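PDB 2OXB: beta-fructofuranosidase from Arabidopsis thaliana, which hydrolyses sucrose and 1-kestose, and less readily neokestose and levan, releasing terminal non-reducing beta-D-fructofuranoside residues as a cell-wall invertase of glycoside hydrolase family 32. Local coordinates for residues Gly272-Ser277 / Gly292-Ser297; Tyr4-His9 / His481-Ser486; Ser404-Phe409 / Gly517-Asp522; Arg376-Ala381 / Phe427-Ala432. The protein carries 1 engineered substitution. All coordinates share one frame; numbering follows the deposited sequence.

Interaction 1. Residues Gly272-Ser277 / Gly292-Ser297. With NAG (2-acetamido-2-deoxy-beta-D-glucopyranose), chain C; FRU (beta-D-fructofuranose), chain B.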
# COMPACT_ATOMS: atom_id res chain seq x y z
N GLY A 272 -2.31 1.96 8.41
CA GLY A 272 -1.10 2.42 9.08
C GLY A 272 -0.33 3.38 8.18
O GLY A 272 -0.95 4.22 7.54
N LYS A 273 0.99 3.27 8.11
CA LYS A 273 1.74 4.19 7.28
C LYS A 273 1.76 3.78 5.81
O LYS A 273 2.69 3.11 5.35
CB LYS A 273 3.18 4.34 7.78
CG LYS A 273 3.89 5.60 7.29
CD LYS A 273 3.33 6.85 7.97
CE LYS A 273 4.03 7.16 9.29
NZ LYS A 273 5.49 7.52 9.15
N TYR A 274 0.75 4.20 5.06
CA TYR A 274 0.68 3.85 3.65
C TYR A 274 0.35 5.07 2.81
O TYR A 274 -0.39 5.94 3.27
CB TYR A 274 -0.40 2.80 3.44
CG TYR A 274 -0.06 1.75 2.42
CD1 TYR A 274 1.12 1.02 2.52
CD2 TYR A 274 -0.95 1.43 1.39
CE1 TYR A 274 1.42 -0.01 1.65
CE2 TYR A 274 -0.66 0.39 0.50
CZ TYR A 274 0.53 -0.32 0.64
OH TYR A 274 0.83 -1.39 -0.18
N TYR A 275 0.86 5.14 1.59
CA TYR A 275 0.53 6.28 0.74
C TYR A 275 0.98 6.19 -0.71
O TYR A 275 1.88 5.44 -1.06
CB TYR A 275 1.06 7.56 1.35
CG TYR A 275 0.33 8.80 0.89
CD1 TYR A 275 -1.07 8.91 1.05
CD2 TYR A 275 1.03 9.89 0.36
CE1 TYR A 275 -1.74 10.08 0.69
CE2 TYR A 275 0.37 11.06 0.01
CZ TYR A 275 -1.01 11.15 0.18
OH TYR A 275 -1.64 12.33 -0.13
N ALA A 276 0.34 7.00 -1.55
CA ALA A 276 0.66 7.06 -2.97
C ALA A 276 0.51 5.71 -3.66
O ALA A 276 1.03 5.52 -4.77
CB ALA A 276 2.06 7.60 -3.15
N SER A 277 -0.21 4.78 -3.03
CA SER A 277 -0.40 3.43 -3.58
C SER A 277 -0.91 3.39 -5.03
O SER A 277 -1.64 4.29 -5.47
CB SER A 277 -1.33 2.60 -2.67
OG SER A 277 -2.67 3.10 -2.65
N GLY A 292 2.95 0.36 -2.76
CA GLY A 292 2.67 1.41 -1.79
C GLY A 292 3.96 2.01 -1.26
O GLY A 292 4.90 1.28 -0.95
N TRP A 293 3.99 3.34 -1.12
CA TRP A 293 5.17 4.04 -0.66
C TRP A 293 5.51 3.98 0.85
O TRP A 293 6.57 3.46 1.20
CB TRP A 293 5.13 5.50 -1.16
CG TRP A 293 6.06 6.45 -0.45
CD1 TRP A 293 7.36 6.23 -0.11
CD2 TRP A 293 5.73 7.76 0.05
NE1 TRP A 293 7.87 7.31 0.58
CE2 TRP A 293 6.88 8.27 0.68
CE3 TRP A 293 4.57 8.55 0.02
CZ2 TRP A 293 6.92 9.53 1.29
CZ3 TRP A 293 4.60 9.81 0.62
CH2 TRP A 293 5.77 10.29 1.24
N THR A 294 4.67 4.48 1.74
CA THR A 294 5.03 4.42 3.17
C THR A 294 6.11 5.41 3.62
O THR A 294 7.31 5.19 3.44
CB THR A 294 5.50 3.00 3.61
OG1 THR A 294 4.38 2.11 3.66
CG2 THR A 294 6.14 3.04 4.99
N ASN A 295 5.63 6.47 4.24
CA ASN A 295 6.42 7.56 4.79
C ASN A 295 7.59 7.04 5.58
O ASN A 295 7.86 5.85 5.66
CB ASN A 295 5.56 8.36 5.76
CG ASN A 295 5.42 9.80 5.38
OD1 ASN A 295 6.29 10.38 4.74
ND2 ASN A 295 4.31 10.40 5.82
N GLU A 296 8.25 7.99 6.22
CA GLU A 296 9.39 7.73 7.07
C GLU A 296 8.96 8.23 8.45
O GLU A 296 8.81 9.44 8.63
CB GLU A 296 10.57 8.56 6.58
CG GLU A 296 11.89 8.11 7.12
CD GLU A 296 12.45 6.94 6.34
OE1 GLU A 296 12.56 7.08 5.11
OE2 GLU A 296 12.76 5.90 6.97
N SER A 297 8.75 7.33 9.42
CA SER A 297 8.32 7.72 10.77
C SER A 297 9.39 8.40 11.63
O SER A 297 9.15 8.72 12.79
CB SER A 297 7.78 6.50 11.54
OG SER A 297 6.47 6.13 11.12
C1 NAG C . 4.41 11.35 6.91
C2 NAG C . 3.32 11.07 7.97
C3 NAG C . 3.57 11.83 9.28
C4 NAG C . 5.03 11.79 9.74
C5 NAG C . 5.89 12.21 8.55
C6 NAG C . 7.39 12.35 8.78
C7 NAG C . 1.43 12.58 7.87
C8 NAG C . 1.67 13.87 7.09
N2 NAG C . 2.03 11.47 7.44
O3 NAG C . 2.74 11.31 10.31
O4 NAG C . 5.21 12.70 10.81
O5 NAG C . 5.71 11.27 7.49
O6 NAG C . 8.03 12.89 7.63
O7 NAG C . 0.71 12.60 8.86
C1 FRU B . 1.93 12.30 -3.18
C2 FRU B . 2.29 13.55 -3.99
C3 FRU B . 1.62 13.53 -5.38
C4 FRU B . 2.61 14.25 -6.26
C5 FRU B . 3.93 13.89 -5.59
C6 FRU B . 4.91 15.04 -5.50
O1 FRU B . 0.55 12.26 -2.87
O2 FRU B . 2.06 14.87 -3.38
O3 FRU B . 0.36 14.18 -5.41
O4 FRU B . 2.55 13.79 -7.61
O5 FRU B . 3.66 13.47 -4.26
O6 FRU B . 5.39 15.32 -6.81

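Interaction 2. Residues Tyr4-His9 / His481-Ser486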
# COMPACT_ATOMS: atom_id res chain seq x y z
N TYR A 4 18.99 0.87 10.11
CA TYR A 4 17.58 1.12 9.89
C TYR A 4 17.15 0.89 8.45
O TYR A 4 15.97 0.97 8.13
CB TYR A 4 17.24 2.54 10.34
CG TYR A 4 17.38 2.72 11.84
CD1 TYR A 4 17.27 1.63 12.71
CD2 TYR A 4 17.57 3.98 12.39
CE1 TYR A 4 17.36 1.79 14.10
CE2 TYR A 4 17.65 4.15 13.78
CZ TYR A 4 17.55 3.05 14.62
OH TYR A 4 17.63 3.23 15.98
N ARG A 5 18.12 0.57 7.60
CA ARG A 5 17.83 0.30 6.20
C ARG A 5 17.26 -1.11 6.05
O ARG A 5 17.55 -1.97 6.87
CB ARG A 5 19.11 0.46 5.38
CG ARG A 5 19.76 1.83 5.56
CD ARG A 5 20.73 2.15 4.45
NE ARG A 5 20.09 2.05 3.14
CZ ARG A 5 20.70 2.30 1.98
NH1 ARG A 5 21.99 2.65 1.96
NH2 ARG A 5 20.04 2.17 0.84
N THR A 6 16.44 -1.33 5.03
CA THR A 6 15.85 -2.66 4.83
C THR A 6 16.77 -3.55 4.00
O THR A 6 17.53 -3.07 3.15
CB THR A 6 14.50 -2.58 4.10
OG1 THR A 6 14.70 -2.14 2.75
CG2 THR A 6 13.58 -1.61 4.81
N GLY A 7 16.69 -4.85 4.25
CA GLY A 7 17.50 -5.80 3.52
C GLY A 7 16.79 -6.48 2.34
O GLY A 7 17.43 -6.78 1.34
N PHE A 8 15.49 -6.72 2.44
CA PHE A 8 14.78 -7.37 1.36
C PHE A 8 13.60 -6.60 0.78
O PHE A 8 12.80 -7.14 0.01
CB PHE A 8 14.31 -8.77 1.79
CG PHE A 8 13.34 -8.76 2.93
CD1 PHE A 8 12.01 -8.47 2.73
CD2 PHE A 8 13.78 -9.08 4.22
CE1 PHE A 8 11.11 -8.48 3.80
CE2 PHE A 8 12.89 -9.10 5.29
CZ PHE A 8 11.55 -8.80 5.08
N HIS A 9 13.47 -5.34 1.13
CA HIS A 9 12.36 -4.57 0.57
C HIS A 9 12.85 -3.86 -0.69
O HIS A 9 13.18 -4.51 -1.69
CB HIS A 9 11.85 -3.57 1.60
CG HIS A 9 11.08 -4.21 2.71
ND1 HIS A 9 9.86 -4.83 2.50
CD2 HIS A 9 11.36 -4.36 4.02
CE1 HIS A 9 9.43 -5.33 3.64
NE2 HIS A 9 10.32 -5.06 4.58
N HIS A 481 13.80 -4.68 10.07
CA HIS A 481 14.42 -3.56 10.77
C HIS A 481 13.43 -2.41 10.92
O HIS A 481 12.41 -2.55 11.58
CB HIS A 481 15.68 -3.11 10.00
CG HIS A 481 16.59 -4.25 9.63
ND1 HIS A 481 17.41 -4.87 10.54
CD2 HIS A 481 16.77 -4.90 8.46
CE1 HIS A 481 18.05 -5.86 9.94
NE2 HIS A 481 17.68 -5.90 8.68
N SER A 482 13.76 -1.29 10.29
CA SER A 482 12.93 -0.09 10.33
C SER A 482 11.47 -0.29 9.89
O SER A 482 10.57 0.38 10.39
CB SER A 482 13.55 0.99 9.45
OG SER A 482 13.54 0.61 8.08
N VAL A 483 11.23 -1.20 8.95
CA VAL A 483 9.87 -1.43 8.48
C VAL A 483 9.27 -2.78 8.85
O VAL A 483 9.92 -3.82 8.72
CB VAL A 483 9.77 -1.27 6.96
CG1 VAL A 483 10.76 -2.19 6.28
CG2 VAL A 483 8.36 -1.59 6.51
N VAL A 484 8.02 -2.74 9.28
CA VAL A 484 7.30 -3.94 9.68
C VAL A 484 5.90 -3.90 9.12
O VAL A 484 5.15 -2.96 9.36
CB VAL A 484 7.22 -4.03 11.19
CG1 VAL A 484 8.50 -4.62 11.75
CG2 VAL A 484 6.99 -2.65 11.77
N GLU A 485 5.55 -4.93 8.36
CA GLU A 485 4.22 -5.00 7.76
C GLU A 485 3.39 -6.08 8.43
O GLU A 485 3.81 -7.24 8.53
CB GLU A 485 4.34 -5.30 6.28
CG GLU A 485 5.07 -4.20 5.53
CD GLU A 485 5.31 -4.56 4.09
OE1 GLU A 485 6.01 -5.56 3.85
OE2 GLU A 485 4.80 -3.84 3.20
N SER A 486 2.21 -5.69 8.90
CA SER A 486 1.32 -6.62 9.58
C SER A 486 0.20 -7.11 8.66
O SER A 486 -0.33 -6.35 7.84
CB SER A 486 0.73 -5.96 10.83
OG SER A 486 1.75 -5.33 11.59

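Interaction 3. Residues Ser404-Phe409 / Gly517-Asp522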
# COMPACT_ATOMS: atom_id res chain seq x y z
N SER A 404 -8.14 -7.77 28.55
CA SER A 404 -9.44 -8.03 27.94
C SER A 404 -9.74 -9.52 28.13
O SER A 404 -8.84 -10.31 28.43
CB SER A 404 -9.43 -7.72 26.44
OG SER A 404 -9.06 -6.38 26.18
N GLY A 405 -11.00 -9.89 27.94
CA GLY A 405 -11.36 -11.29 28.06
C GLY A 405 -10.56 -12.04 27.02
O GLY A 405 -9.76 -12.92 27.35
N LEU A 406 -10.76 -11.70 25.75
CA LEU A 406 -10.03 -12.35 24.68
C LEU A 406 -9.07 -11.32 24.07
O LEU A 406 -9.37 -10.68 23.05
CB LEU A 406 -10.99 -12.92 23.62
CG LEU A 406 -11.99 -14.02 24.05
CD1 LEU A 406 -12.63 -14.68 22.81
CD2 LEU A 406 -11.28 -15.08 24.89
N GLY A 407 -7.93 -11.14 24.72
CA GLY A 407 -6.95 -10.19 24.23
C GLY A 407 -6.38 -9.42 25.40
O GLY A 407 -6.94 -9.44 26.49
N PRO A 408 -5.26 -8.70 25.18
CA PRO A 408 -4.57 -8.61 23.89
C PRO A 408 -3.52 -9.72 23.64
O PRO A 408 -2.77 -10.09 24.54
CB PRO A 408 -3.93 -7.23 23.96
CG PRO A 408 -3.50 -7.18 25.41
CD PRO A 408 -4.68 -7.76 26.16
N PHE A 409 -3.49 -10.23 22.40
CA PHE A 409 -2.55 -11.30 22.05
C PHE A 409 -2.12 -11.32 20.59
O PHE A 409 -2.93 -11.46 19.68
CB PHE A 409 -3.13 -12.67 22.44
CG PHE A 409 -4.31 -13.14 21.59
CD1 PHE A 409 -4.10 -13.75 20.36
CD2 PHE A 409 -5.61 -13.04 22.06
CE1 PHE A 409 -5.18 -14.27 19.63
CE2 PHE A 409 -6.69 -13.55 21.34
CZ PHE A 409 -6.48 -14.17 20.12
N GLY A 517 -3.59 -10.92 28.08
CA GLY A 517 -5.00 -10.82 28.42
C GLY A 517 -5.45 -11.77 29.52
O GLY A 517 -4.65 -12.54 30.07
N TYR A 518 -6.74 -11.72 29.85
CA TYR A 518 -7.27 -12.60 30.88
C TYR A 518 -7.20 -14.05 30.40
O TYR A 518 -6.19 -14.74 30.60
CB TYR A 518 -8.72 -12.21 31.21
CG TYR A 518 -8.87 -11.13 32.26
CD1 TYR A 518 -8.41 -11.35 33.57
CD2 TYR A 518 -9.50 -9.91 31.97
CE1 TYR A 518 -8.59 -10.38 34.57
CE2 TYR A 518 -9.69 -8.93 32.96
CZ TYR A 518 -9.23 -9.18 34.26
OH TYR A 518 -9.43 -8.26 35.27
N GLN A 519 -8.27 -14.52 29.76
CA GLN A 519 -8.33 -15.88 29.24
C GLN A 519 -7.07 -16.20 28.45
O GLN A 519 -6.53 -15.34 27.74
CB GLN A 519 -9.54 -16.07 28.33
CG GLN A 519 -10.90 -15.89 28.99
CD GLN A 519 -11.11 -16.77 30.21
OE1 GLN A 519 -10.97 -16.31 31.34
NE2 GLN A 519 -11.45 -18.04 29.99
N SER A 520 -6.60 -17.43 28.59
CA SER A 520 -5.42 -17.93 27.90
C SER A 520 -5.78 -18.50 26.51
O SER A 520 -6.74 -19.26 26.38
CB SER A 520 -4.76 -19.03 28.74
OG SER A 520 -4.36 -18.56 30.02
N VAL A 521 -5.02 -18.13 25.49
CA VAL A 521 -5.27 -18.63 24.14
C VAL A 521 -4.19 -19.64 23.76
O VAL A 521 -3.15 -19.70 24.41
CB VAL A 521 -5.29 -17.50 23.10
CG1 VAL A 521 -6.55 -16.65 23.28
CG2 VAL A 521 -4.05 -16.64 23.26
N ASP A 522 -4.43 -20.41 22.69
CA ASP A 522 -3.46 -21.42 22.24
C ASP A 522 -2.79 -21.12 20.89
O ASP A 522 -3.39 -20.50 20.00
CB ASP A 522 -4.11 -22.80 22.18
CG ASP A 522 -4.20 -23.48 23.55
OD1 ASP A 522 -3.16 -23.57 24.25
OD2 ASP A 522 -5.29 -23.94 23.93

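Interaction 4. Residues Arg376-Ala381 / Phe427-Ala432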
# COMPACT_ATOMS: atom_id res chain seq x y z
N ARG A 376 -10.49 -20.71 22.46
CA ARG A 376 -11.54 -21.59 22.95
C ARG A 376 -12.54 -20.77 23.75
O ARG A 376 -12.20 -19.75 24.35
CB ARG A 376 -10.96 -22.72 23.81
CG ARG A 376 -10.19 -22.29 25.04
CD ARG A 376 -10.01 -23.49 25.96
NE ARG A 376 -9.22 -23.17 27.14
CZ ARG A 376 -7.98 -22.70 27.09
NH1 ARG A 376 -7.39 -22.49 25.92
NH2 ARG A 376 -7.32 -22.43 28.21
N ASP A 377 -13.79 -21.21 23.73
CA ASP A 377 -14.85 -20.50 24.43
C ASP A 377 -14.80 -19.03 24.06
O ASP A 377 -14.15 -18.22 24.73
CB ASP A 377 -14.70 -20.67 25.93
CG ASP A 377 -16.04 -20.63 26.66
OD1 ASP A 377 -16.03 -20.46 27.90
OD2 ASP A 377 -17.10 -20.78 26.01
N LEU A 378 -15.48 -18.68 22.97
CA LEU A 378 -15.54 -17.31 22.49
C LEU A 378 -16.44 -16.49 23.40
O LEU A 378 -16.39 -15.26 23.39
CB LEU A 378 -16.08 -17.28 21.06
CG LEU A 378 -15.12 -16.95 19.92
CD1 LEU A 378 -15.72 -17.37 18.61
CD2 LEU A 378 -14.82 -15.47 19.93
N GLU A 379 -17.28 -17.19 24.17
CA GLU A 379 -18.21 -16.55 25.09
C GLU A 379 -17.47 -15.68 26.10
O GLU A 379 -17.98 -14.66 26.55
CB GLU A 379 -19.05 -17.59 25.82
CG GLU A 379 -20.20 -18.17 24.99
CD GLU A 379 -19.75 -19.18 23.93
OE1 GLU A 379 -19.29 -20.28 24.33
OE2 GLU A 379 -19.87 -18.89 22.71
N LYS A 380 -16.26 -16.10 26.45
CA LYS A 380 -15.50 -15.32 27.40
C LYS A 380 -15.18 -13.96 26.85
O LYS A 380 -14.70 -13.09 27.59
CB LYS A 380 -14.23 -16.06 27.80
CG LYS A 380 -14.40 -16.87 29.05
CD LYS A 380 -15.51 -17.87 28.84
CE LYS A 380 -15.95 -18.54 30.12
NZ LYS A 380 -17.18 -19.32 29.79
N ALA A 381 -15.43 -13.75 25.56
CA ALA A 381 -15.15 -12.45 24.95
C ALA A 381 -16.04 -11.34 25.52
O ALA A 381 -17.21 -11.56 25.85
CB ALA A 381 -15.29 -12.51 23.44
N PHE A 427 -4.25 -9.09 18.60
CA PHE A 427 -5.70 -9.19 18.41
C PHE A 427 -6.45 -9.01 19.73
O PHE A 427 -5.88 -9.20 20.81
CB PHE A 427 -6.07 -10.57 17.88
CG PHE A 427 -5.69 -10.79 16.45
CD1 PHE A 427 -6.30 -10.05 15.44
CD2 PHE A 427 -4.75 -11.76 16.11
CE1 PHE A 427 -5.98 -10.27 14.11
CE2 PHE A 427 -4.42 -11.99 14.77
CZ PHE A 427 -5.03 -11.24 13.77
N ARG A 428 -7.73 -8.65 19.61
CA ARG A 428 -8.66 -8.48 20.73
C ARG A 428 -10.04 -8.86 20.20
O ARG A 428 -10.51 -8.28 19.24
CB ARG A 428 -8.68 -7.04 21.20
CG ARG A 428 -7.56 -6.65 22.10
CD ARG A 428 -7.36 -5.17 21.94
NE ARG A 428 -6.48 -4.60 22.95
CZ ARG A 428 -6.90 -4.14 24.11
NH1 ARG A 428 -8.18 -4.18 24.41
NH2 ARG A 428 -6.03 -3.62 24.96
N ILE A 429 -10.68 -9.85 20.83
CA ILE A 429 -12.00 -10.30 20.39
C ILE A 429 -13.11 -9.85 21.35
O ILE A 429 -13.01 -10.00 22.56
CB ILE A 429 -12.10 -11.86 20.30
CG1 ILE A 429 -10.99 -12.43 19.40
CG2 ILE A 429 -13.48 -12.26 19.79
CD1 ILE A 429 -11.03 -11.98 17.97
N PHE A 430 -14.17 -9.30 20.77
CA PHE A 430 -15.30 -8.86 21.54
C PHE A 430 -16.55 -9.32 20.80
O PHE A 430 -16.47 -9.79 19.66
CB PHE A 430 -15.30 -7.34 21.68
CG PHE A 430 -14.11 -6.81 22.42
CD1 PHE A 430 -13.87 -7.20 23.73
CD2 PHE A 430 -13.23 -5.92 21.81
CE1 PHE A 430 -12.76 -6.72 24.43
CE2 PHE A 430 -12.13 -5.43 22.49
CZ PHE A 430 -11.89 -5.83 23.80
N LYS A 431 -17.70 -9.19 21.45
CA LYS A 431 -18.97 -9.58 20.86
C LYS A 431 -19.63 -8.35 20.25
O LYS A 431 -19.71 -7.31 20.89
CB LYS A 431 -19.89 -10.19 21.93
CG LYS A 431 -19.23 -11.27 22.79
CD LYS A 431 -20.25 -12.08 23.59
CE LYS A 431 -19.58 -13.15 24.44
NZ LYS A 431 -20.56 -14.02 25.17
N ALA A 432 -20.09 -8.47 19.01
CA ALA A 432 -20.75 -7.36 18.35
C ALA A 432 -21.95 -6.93 19.18
O ALA A 432 -22.16 -5.74 19.41
CB ALA A 432 -21.19 -7.77 16.95

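Interaction 1. Residues Gly272-Ser277 / Gly292-Ser297
Trp293 and Tyr275 share one of the three polar links between residues 272-277 and 292-297, which run roughly antiparallel: Trp293 N donates to Tyr275 O at 3.0 Å. In the second, the hydroxyl of Thr294 comes to Lys273 O nearly end-on (OG1 to O 2.6 Å, C=O...donor angle 161°). Lys273 supplies the third. Its CG stands anti to the backbone N (chi1 -160°) and every later torsion bends, which curls the chain past Asn295 CB and delivers NZ to Ser297 OG at 2.6 Å; Asp457 adds a weak, long ion pair. With a leucine in place of Lys273, the hydroxyl of Ser297 would probably be left without its ammonium donor and free to turn.

Apolar packing fills the other end. Tyr275 CD2 meets Trp293 CZ3 rim to rim at 3.6 Å, while the Tyr274 ring lies so near Gly292 CA (CZ to CA 3.7 Å) that any beta carbon there would run into it.

Two sugars flank the contact. Asn295 ND2 carries the N-linked NAG through C1. Tyr275 CE2 comes within 3.1 Å of fructose O1, and Tyr275 OH is hydrogen-bonded to Leu234 O and to OE1 of the engineered Gln199. The paired loops thus adjoin the hairpin of strands 278-282 and 287-291, in a four-stranded antiparallel blade of the family 32 beta-propeller, with Tyr275 bringing one end of the contact to the substrate pocket.

Interaction 2. Residues Tyr4-His9 / His481-Ser486
His481 opens the contact by laying its imidazole beside the backbone of residues 5-7: CD2 approaches Arg5 O at 3.4 Å, and Gly7 N lies near the ring plane at its edge. Gln366 takes the NE2 end of the same ring. Ser482 OG probably donates to Tyr4 O, but the two residues are modelled too tightly for the geometry to be trusted. Val483 then points toward the Thr6 methyl and the imidazole of His9; the exact fit is doubtful, because its CG1 sits too close to both in the model. Glu485, two residues on, runs alongside His9, pointing the other way. Its OE1 lies 3.4 Å from His9 CE1 and 4.1 Å from His9 ND1, with the ring and carboxylate planes 84° apart, so the two are neighbours and not a salt bridge. One face of the imidazole is covered by Phe8 CE1, 3.5 Å above its plane. Replacing His9 by an alanine would take away the ring that packs against Phe8 and beside Glu485, and would probably open a gap there.

Around this contact, Asp480, at the end of strand 473-480, accepts the N-H groups of Gly7 and Phe8, while Arg316 of propeller strand 316-320 forms a salt bridge with Glu485. Residues 481-482 turn the chain into strand 483-488, which lies between strands 473-480 and 493-498 in an antiparallel sheet of the C-terminal beta-sandwich, with the N-terminal loop against it.

Interaction 3. Residues Ser404-Phe409 / Gly517-Asp522
In the C-terminal beta-sandwich, the passage from one sheet to the other brings Gly517, Tyr518 and Val521 against residues 404-409, which lead into strand 406-415. Strand 510-515 belongs to the same sheet as strand 406-415, strand 521-530 to the other, and residues 517-520 make the crossing. Two backbone bonds fasten it. Tyr518 N donates to Ser404 O at 2.9 Å, with a nearly straight N-H...O angle of 162°, whereas Gln519 N reaches Gly405 O only weakly, at 3.3 Å. The edge of the Tyr518 ring comes alongside Ser404 O, and Gln519 rests its CB against Leu406 CD2 at 4.0 Å before the rest of its chain leads off.

Glycines make this close approach possible. At Gly517 a beta carbon would strike Gly407 O, and Gly407 itself has backbone angles that suit a residue without a side chain. The cis peptide before Pro408 follows directly, and Pro408 CD lies 3.8 Å from Gly517 CA.

Farther along, the contact becomes purely apolar. Phe409 CG occupies the crowded position between backbone N and carbonyl carbon (chi1 71°), which turns the ring toward Val521. Phe373 meets this ring edge-to-face. The Val521 methyls spread over one face: CG2 sits near Phe409 CG, and CG1 makes a CH-pi contact 4.0 Å from the ring centroid, 25° off the normal.

Interaction 4. Residues Arg376-Ala381 / Phe427-Ala432
Lys431, Ala381 and Ile429 bury the most surface here: a long cationic chain meets two apolar side chains. The Lys431 chain is extended beyond CG, a straight rod that runs beside the backbone of residues 379-381. Lys431 CE passes Ala381 O at 3.2 Å. At the end of the rod, Lys431 NZ makes a weak hydrogen bond of 3.0 Å to Glu379 O. The bond goes to the main chain: the Glu379 carboxylate stays apart, OE2 being 5.5 Å from Lys431 NZ, though its charge may still favour the ammonium group nearby.

Ala381 points its methyl at the strand. CB lies 3.5 Å from Ile429 O and packs against the Lys431 chain as well, at 4.2 Å from CG. This methyl therefore rests on both backbone and side chains.

Ile429 answers with CG2, which is anti to its backbone N (chi1 -54°, measured to CG1). That methyl contacts Leu378 CD2 at 3.5 Å and also faces Ala381 CB, so Leu378, which begins the helix-like turn 378-380, and Ala381, just after it, converge on a single branch.

Leu406 of the adjacent strand 406-415 extends this apolar patch, touching Leu378, Ala381 and Ile429. Strand 423-431 runs antiparallel between strands 406-415 and 439-446, while the turn leads into the short strand 382-383, which pairs with it in parallel through a backbone bond between Lys431 and Asp382.

In the fold
From the N terminus, residues 4-9 meet residues 481-486, so interaction 2 closes a very long loop that binds the chain's start to the C-terminal sandwich. Within that loop, interaction 1 closes a short one around a hairpin of the propeller, its centre about 13 Å from that of interaction 2. Interaction 4 also falls wholly within it, returning residues 427-432 to 376-381. Interaction 3 crosses interactions 2 and 4: it opens at 404-409, between the halves of interaction 4, and closes at 517-522, after interaction 2. Interactions 3 and 4 both lie in the sandwich and touch through neighbouring strands of one sheet, with a probable hydrogen bond from Ile429 N to Leu406 O.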